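Local coordinates for Low molecular weight phosphotyrosine protein phosphatase (Vibrio cholerae serotype O1, PDB 5Z3M) that probably hydrolyses phosphotyrosine in proteins, releasing phosphate, at residues A22-R27 with Y63-M68; D53-Q58 with R129-F134. All blocks are in the same frame, centred on the assembly; numbering follows the deposited sequence.

Contact 1 (A22-R27 with Y63-M68)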
loop_
_atom_site.group_PDB
_atom_site.type_symbol
_atom_site.label_atom_id
_atom_site.label_comp_id
_atom_site.label_asym_id
_atom_site.label_seq_id
_atom_site.Cartn_x
_atom_site.Cartn_y
_atom_site.Cartn_z
ATOM N N ALA A 22 -6.045 -10.418 -4.385
ATOM C CA ALA A 22 -6.297 -11.474 -3.420
ATOM C C ALA A 22 -5.758 -11.076 -2.055
ATOM O O ALA A 22 -6.430 -11.245 -1.044
ATOM C CB ALA A 22 -5.672 -12.777 -3.877
ATOM N N GLU A 23 -4.544 -10.536 -2.041
ATOM C CA GLU A 23 -3.874 -10.149 -0.804
ATOM C C GLU A 23 -4.583 -9.003 -0.089
ATOM O O GLU A 23 -4.640 -8.970 1.139
ATOM C CB GLU A 23 -2.420 -9.760 -1.089
ATOM C CG GLU A 23 -1.617 -9.403 0.154
ATOM C CD GLU A 23 -0.407 -8.549 -0.161
ATOM O OE1 GLU A 23 0.287 -8.124 0.785
ATOM O OE2 GLU A 23 -0.156 -8.295 -1.356
ATOM N N ILE A 24 -5.115 -8.058 -0.856
ATOM C CA ILE A 24 -5.816 -6.925 -0.264
ATOM C C ILE A 24 -7.186 -7.353 0.259
ATOM O O ILE A 24 -7.547 -7.047 1.399
ATOM C CB ILE A 24 -5.978 -5.769 -1.269
ATOM C CG1 ILE A 24 -4.628 -5.088 -1.514
ATOM C CG2 ILE A 24 -6.985 -4.753 -0.752
ATOM C CD1 ILE A 24 -4.396 -4.696 -2.956
ATOM N N ILE A 25 -7.940 -8.070 -0.569
ATOM C CA ILE A 25 -9.231 -8.603 -0.146
ATOM C C ILE A 25 -9.056 -9.499 1.078
ATOM O O ILE A 25 -9.847 -9.434 2.012
ATOM C CB ILE A 25 -9.926 -9.393 -1.275
ATOM C CG1 ILE A 25 -10.262 -8.473 -2.447
ATOM C CG2 ILE A 25 -11.203 -10.029 -0.770
ATOM C CD1 ILE A 25 -10.855 -9.194 -3.642
ATOM N N LEU A 26 -8.004 -10.315 1.086
ATOM C CA LEU A 26 -7.747 -11.203 2.219
ATOM C C LEU A 26 -7.468 -10.444 3.515
ATOM O O LEU A 26 -7.940 -10.842 4.579
ATOM C CB LEU A 26 -6.579 -12.142 1.914
ATOM C CG LEU A 26 -6.936 -13.435 1.178
ATOM C CD1 LEU A 26 -5.685 -14.108 0.639
ATOM C CD2 LEU A 26 -7.704 -14.380 2.089
ATOM N N ARG A 27 -6.710 -9.354 3.433
ATOM C CA ARG A 27 -6.321 -8.622 4.635
ATOM C C ARG A 27 -7.514 -7.928 5.286
ATOM O O ARG A 27 -7.613 -7.878 6.511
ATOM C CB ARG A 27 -5.231 -7.595 4.321
ATOM C CG ARG A 27 -4.296 -7.324 5.494
ATOM C CD ARG A 27 -3.369 -6.151 5.221
ATOM N NE ARG A 27 -2.973 -6.081 3.818
ATOM C CZ ARG A 27 -1.971 -6.772 3.286
ATOM N NH1 ARG A 27 -1.256 -7.598 4.038
ATOM N NH2 ARG A 27 -1.688 -6.639 1.998
ATOM N N TYR A 63 -15.015 -1.146 -5.049
ATOM C CA TYR A 63 -15.780 -2.026 -4.171
ATOM C C TYR A 63 -15.600 -1.643 -2.705
ATOM O O TYR A 63 -16.086 -2.333 -1.811
ATOM C CB TYR A 63 -15.378 -3.494 -4.373
ATOM C CG TYR A 63 -15.784 -4.099 -5.704
ATOM C CD1 TYR A 63 -16.396 -3.334 -6.690
ATOM C CD2 TYR A 63 -15.561 -5.443 -5.963
ATOM C CE1 TYR A 63 -16.762 -3.890 -7.897
ATOM C CE2 TYR A 63 -15.926 -6.010 -7.167
ATOM C CZ TYR A 63 -16.526 -5.230 -8.128
ATOM O OH TYR A 63 -16.895 -5.785 -9.327
ATOM N N GLY A 64 -14.887 -0.549 -2.460
ATOM C CA GLY A 64 -14.761 -0.027 -1.114
ATOM C C GLY A 64 -13.551 -0.517 -0.346
ATOM O O GLY A 64 -13.627 -0.749 0.863
ATOM N N TYR A 65 -12.433 -0.683 -1.044
ATOM C CA TYR A 65 -11.171 -0.967 -0.378
ATOM C C TYR A 65 -10.235 0.223 -0.490
ATOM O O TYR A 65 -10.023 0.774 -1.571
ATOM C CB TYR A 65 -10.489 -2.206 -0.958
ATOM C CG TYR A 65 -11.218 -3.508 -0.732
ATOM C CD1 TYR A 65 -11.116 -4.188 0.474
ATOM C CD2 TYR A 65 -11.985 -4.072 -1.739
ATOM C CE1 TYR A 65 -11.773 -5.386 0.672
ATOM C CE2 TYR A 65 -12.644 -5.266 -1.552
ATOM C CZ TYR A 65 -12.536 -5.920 -0.345
ATOM O OH TYR A 65 -13.195 -7.112 -0.161
ATOM N N HIS A 66 -9.687 0.615 0.649
ATOM C CA HIS A 66 -8.654 1.627 0.712
ATOM C C HIS A 66 -7.344 0.919 0.998
ATOM O O HIS A 66 -6.977 0.743 2.156
ATOM C CB HIS A 66 -8.977 2.649 1.795
ATOM C CG HIS A 66 -7.896 3.667 1.998
ATOM N ND1 HIS A 66 -7.031 4.039 0.997
ATOM C CD2 HIS A 66 -7.549 4.380 3.092
ATOM C CE1 HIS A 66 -6.191 4.953 1.465
ATOM N NE2 HIS A 66 -6.484 5.175 2.728
ATOM N N PRO A 67 -6.640 0.495 -0.061
ATOM C CA PRO A 67 -5.566 -0.474 0.154
ATOM C C PRO A 67 -4.165 0.122 0.315
ATOM O O PRO A 67 -3.704 0.882 -0.535
ATOM C CB PRO A 67 -5.644 -1.337 -1.109
ATOM C CG PRO A 67 -6.126 -0.377 -2.167
ATOM C CD PRO A 67 -6.926 0.696 -1.492
ATOM N N MET A 68 -3.514 -0.211 1.426
ATOM C CA MET A 68 -2.074 -0.035 1.551
ATOM C C MET A 68 -1.435 -1.173 0.779
ATOM O O MET A 68 -1.385 -2.296 1.278
ATOM C CB MET A 68 -1.625 -0.061 3.015
ATOM C CG MET A 68 -1.267 1.289 3.633
ATOM S SD MET A 68 -0.913 1.087 5.395
ATOM C CE MET A 68 -2.259 -0.004 5.871
#

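Contact 2 (D53-Q58 with R129-F134). With SO4 (sulfate ion), chain D.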
loop_
_atom_site.group_PDB
_atom_site.type_symbol
_atom_site.label_atom_id
_atom_site.label_comp_id
_atom_site.label_asym_id
_atom_site.label_seq_id
_atom_site.Cartn_x
_atom_site.Cartn_y
_atom_site.Cartn_z
ATOM N N ASP A 53 -0.607 -3.651 -10.967
ATOM C CA ASP A 53 -1.163 -2.940 -12.120
ATOM C C ASP A 53 -2.295 -1.991 -11.707
ATOM O O ASP A 53 -3.047 -2.291 -10.782
ATOM C CB ASP A 53 -1.655 -3.943 -13.171
ATOM C CG ASP A 53 -1.595 -3.386 -14.589
ATOM O OD1 ASP A 53 -2.485 -2.587 -14.956
ATOM O OD2 ASP A 53 -0.681 -3.770 -15.351
ATOM N N ASP A 54 -2.411 -0.852 -12.390
ATOM C CA ASP A 54 -3.407 0.159 -12.026
ATOM C C ASP A 54 -4.852 -0.347 -12.129
ATOM O O ASP A 54 -5.582 -0.318 -11.143
ATOM C CB ASP A 54 -3.232 1.413 -12.890
ATOM C CG ASP A 54 -2.010 2.222 -12.504
ATOM O OD1 ASP A 54 -1.601 2.149 -11.330
ATOM O OD2 ASP A 54 -1.464 2.929 -13.375
ATOM N N LYS A 55 -5.251 -0.805 -13.315
ATOM C CA LYS A 55 -6.576 -1.397 -13.536
ATOM C C LYS A 55 -6.980 -2.351 -12.419
ATOM O O LYS A 55 -8.138 -2.391 -11.998
ATOM C CB LYS A 55 -6.615 -2.152 -14.868
ATOM C CG LYS A 55 -7.241 -1.393 -16.019
ATOM C CD LYS A 55 -8.014 -2.352 -16.909
ATOM C CE LYS A 55 -8.773 -1.619 -17.996
ATOM N NZ LYS A 55 -8.091 -1.740 -19.310
ATOM N N ALA A 56 -5.997 -3.116 -11.956
ATOM C CA ALA A 56 -6.162 -4.079 -10.879
ATOM C C ALA A 56 -6.524 -3.408 -9.557
ATOM O O ALA A 56 -7.280 -3.964 -8.765
ATOM C CB ALA A 56 -4.886 -4.897 -10.721
ATOM N N LEU A 57 -5.990 -2.211 -9.325
ATOM C CA LEU A 57 -6.222 -1.503 -8.066
ATOM C C LEU A 57 -7.474 -0.619 -8.103
ATOM O O LEU A 57 -8.125 -0.419 -7.075
ATOM C CB LEU A 57 -4.994 -0.668 -7.694
ATOM C CG LEU A 57 -3.933 -1.399 -6.864
ATOM C CD1 LEU A 57 -4.543 -1.922 -5.571
ATOM C CD2 LEU A 57 -3.278 -2.532 -7.650
ATOM N N GLN A 58 -7.804 -0.097 -9.282
ATOM C CA GLN A 58 -9.070 0.600 -9.487
ATOM C C GLN A 58 -10.242 -0.318 -9.123
ATOM O O GLN A 58 -11.134 0.061 -8.359
ATOM C CB GLN A 58 -9.209 1.066 -10.938
ATOM C CG GLN A 58 -7.947 1.653 -11.570
ATOM C CD GLN A 58 -8.065 1.794 -13.079
ATOM O OE1 GLN A 58 -7.429 2.652 -13.686
ATOM N NE2 GLN A 58 -8.873 0.937 -13.690
ATOM N N ARG A 129 -6.927 -6.565 -19.743
ATOM C CA ARG A 129 -8.321 -6.762 -20.143
ATOM C C ARG A 129 -9.202 -5.588 -19.734
ATOM O O ARG A 129 -8.754 -4.678 -19.037
ATOM C CB ARG A 129 -8.895 -8.045 -19.540
ATOM C CG ARG A 129 -8.372 -9.326 -20.152
ATOM C CD ARG A 129 -8.615 -9.346 -21.648
ATOM N NE ARG A 129 -8.812 -10.700 -22.153
ATOM C CZ ARG A 129 -10.003 -11.237 -22.399
ATOM N NH1 ARG A 129 -11.106 -10.530 -22.193
ATOM N NH2 ARG A 129 -10.093 -12.478 -22.856
ATOM N N SER A 130 -10.463 -5.632 -20.159
ATOM C CA SER A 130 -11.428 -4.578 -19.863
ATOM C C SER A 130 -11.614 -4.374 -18.366
ATOM O O SER A 130 -11.389 -5.287 -17.572
ATOM C CB SER A 130 -12.780 -4.895 -20.509
ATOM O OG SER A 130 -13.368 -6.050 -19.931
ATOM N N SER A 131 -12.029 -3.170 -17.989
ATOM C CA SER A 131 -12.321 -2.854 -16.598
ATOM C C SER A 131 -13.475 -3.712 -16.091
ATOM O O SER A 131 -13.518 -4.080 -14.919
ATOM C CB SER A 131 -12.659 -1.371 -16.443
ATOM O OG SER A 131 -12.256 -0.636 -17.587
ATOM N N GLU A 132 -14.410 -4.022 -16.985
ATOM C CA GLU A 132 -15.541 -4.873 -16.649
ATOM C C GLU A 132 -15.063 -6.284 -16.309
ATOM O O GLU A 132 -15.625 -6.941 -15.435
ATOM C CB GLU A 132 -16.553 -4.912 -17.799
ATOM C CG GLU A 132 -17.081 -3.548 -18.235
ATOM C CD GLU A 132 -16.169 -2.843 -19.220
ATOM O OE1 GLU A 132 -15.715 -3.493 -20.182
ATOM O OE2 GLU A 132 -15.915 -1.635 -19.036
ATOM N N PHE A 133 -14.023 -6.737 -17.007
ATOM C CA PHE A 133 -13.396 -8.030 -16.733
ATOM C C PHE A 133 -12.889 -8.062 -15.294
ATOM O O PHE A 133 -13.083 -9.046 -14.579
ATOM C CB PHE A 133 -12.250 -8.288 -17.732
ATOM C CG PHE A 133 -11.662 -9.688 -17.681
ATOM C CD1 PHE A 133 -10.874 -10.104 -16.613
ATOM C CD2 PHE A 133 -11.851 -10.564 -18.739
ATOM C CE1 PHE A 133 -10.326 -11.380 -16.587
ATOM C CE2 PHE A 133 -11.300 -11.841 -18.718
ATOM C CZ PHE A 133 -10.536 -12.245 -17.642
ATOM N N PHE A 134 -12.249 -6.973 -14.876
ATOM C CA PHE A 134 -11.674 -6.868 -13.537
ATOM C C PHE A 134 -12.750 -6.862 -12.440
ATOM O O PHE A 134 -12.502 -7.306 -11.319
ATOM C CB PHE A 134 -10.791 -5.612 -13.441
ATOM C CG PHE A 134 -9.427 -5.776 -14.066
ATOM C CD1 PHE A 134 -9.265 -5.712 -15.443
ATOM C CD2 PHE A 134 -8.307 -5.985 -13.274
ATOM C CE1 PHE A 134 -8.012 -5.865 -16.021
ATOM C CE2 PHE A 134 -7.047 -6.139 -13.845
ATOM C CZ PHE A 134 -6.904 -6.078 -15.220
HETATM S S SO4 D . -12.510 -7.859 -22.522
HETATM O O1 SO4 D . -12.571 -9.112 -23.267
HETATM O O2 SO4 D . -13.864 -7.433 -22.178
HETATM O O3 SO4 D . -11.735 -8.050 -21.299
HETATM O O4 SO4 D . -11.873 -6.836 -23.347
#

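Contact 1 (A22-R27 with Y63-M68)
Helix 18-32, which follows the phosphate-binding loop of the family, meets the segment after helix 54-61 through Ile24 and Ile25 on one side and Tyr65 and Pro67 on the other. Ile24 CG2 lies 3.7 Å from Pro67 CB, and its CG1 and CD1 gather round the same carbon. CG2 also reaches Tyr65 CB at 4.3 Å. With CG1 beside the backbone N of Ile24 (chi1 -72°), CG2 stands anti to that N and faces both partners. The next residue, Ile25, meets the far end of the tyrosine: its CG2 is 3.6 Å from Tyr65 OH and its CG1 4.0 Å from Tyr65 CZ. The two side chains pass at a slant.

In the four-stranded parallel alpha/beta fold of these phosphatases, Gly64 closes the preceding helix in a Schellman motif, and residues 65-68 then run across helix 18-32. Leu60 packs on Ile24, Ile25 and Tyr65. At the border, Arg27 NH2 lies 4.4 Å from Met68 O, too far for a bond, and makes its salt bridge with Glu23 OE1 at 2.8 Å. This bond is nearly straight (175°) and lies in the guanidinium plane, though it meets the carboxylate from above. Arg27 NH1 bonds Val39 O, and Pro67 packs on Pro71 of the second subunit.

Contact 2 (D53-Q58 with R129-F134)
The Phe134 ring carries Lys55 on one face and has the backbone atoms Arg129 C and Ser130 O in plane at its edge. Lys55 CB makes a CH-pi contact 4.1 Å from the centroid of the Phe134 ring, 15° off the normal. The lysine chain crosses the phenyl group at about a right angle, and Lys55 CD comes to 3.6 Å from Phe134 CE1. Ala56 CB touches Phe134 CE2 at 4.0 Å. On the Phe133 ring, Arg129 CG lies over one face, toward the rim. In turn Phe133 CE2 lies over one face of the Arg129 guanidinium.

Bends at chi2 and chi4 (-144° and 103°) carry Lys55 past the ring to the carbonyl before the helix. There Lys55 NZ gives a hydrogen bond of 3.0 Å to Arg129 O, from above the carbonyl plane. The start of helix 131-155 is therefore tied to the first turn of helix 54-61.

Ser130 is the N-cap of helix 131-155. Its OG accepts from Phe133 N at 3.1 Å and donates to sulfate O2 at 2.7 Å. Ser130 N bonds sulfate O3 at 3.0 Å. The modelled approach of Arg129 to the ion is too close to interpret. Segment 129-134 closely follows Asp125, the predicted proton donor, and Pro126 packs on both Phe133 and Phe134. The sulfate probably comes from the crystallisation liquor. Its position suggests that a helix N-terminus and a nearby arginine make this surface attractive to anions, while the lysine charge is directed to a backbone carbonyl.

Contact 1 is the more buried of the two and is held across its segments by apolar side chains. Contact 2 lies farther from the chain centre and adds a lysine-to-carbonyl bond, and a sulfate sits beside its 129-134 segment alone. Helix 18-32 takes part in contact 1 and backs contact 2, where its Met21 packs on Ala56 and Phe134. Helix 54-61 supplies one segment of contact 2 and leads into residues 63-68 of contact 1. The two contacts touch at Leu57, whose CD1 lies 3.8 Å from Ile24 CD1. Both also reach the second subunit, through Pro67 and Met68 in contact 1 and through Asp54, Leu57 and Gln58 in contact 2.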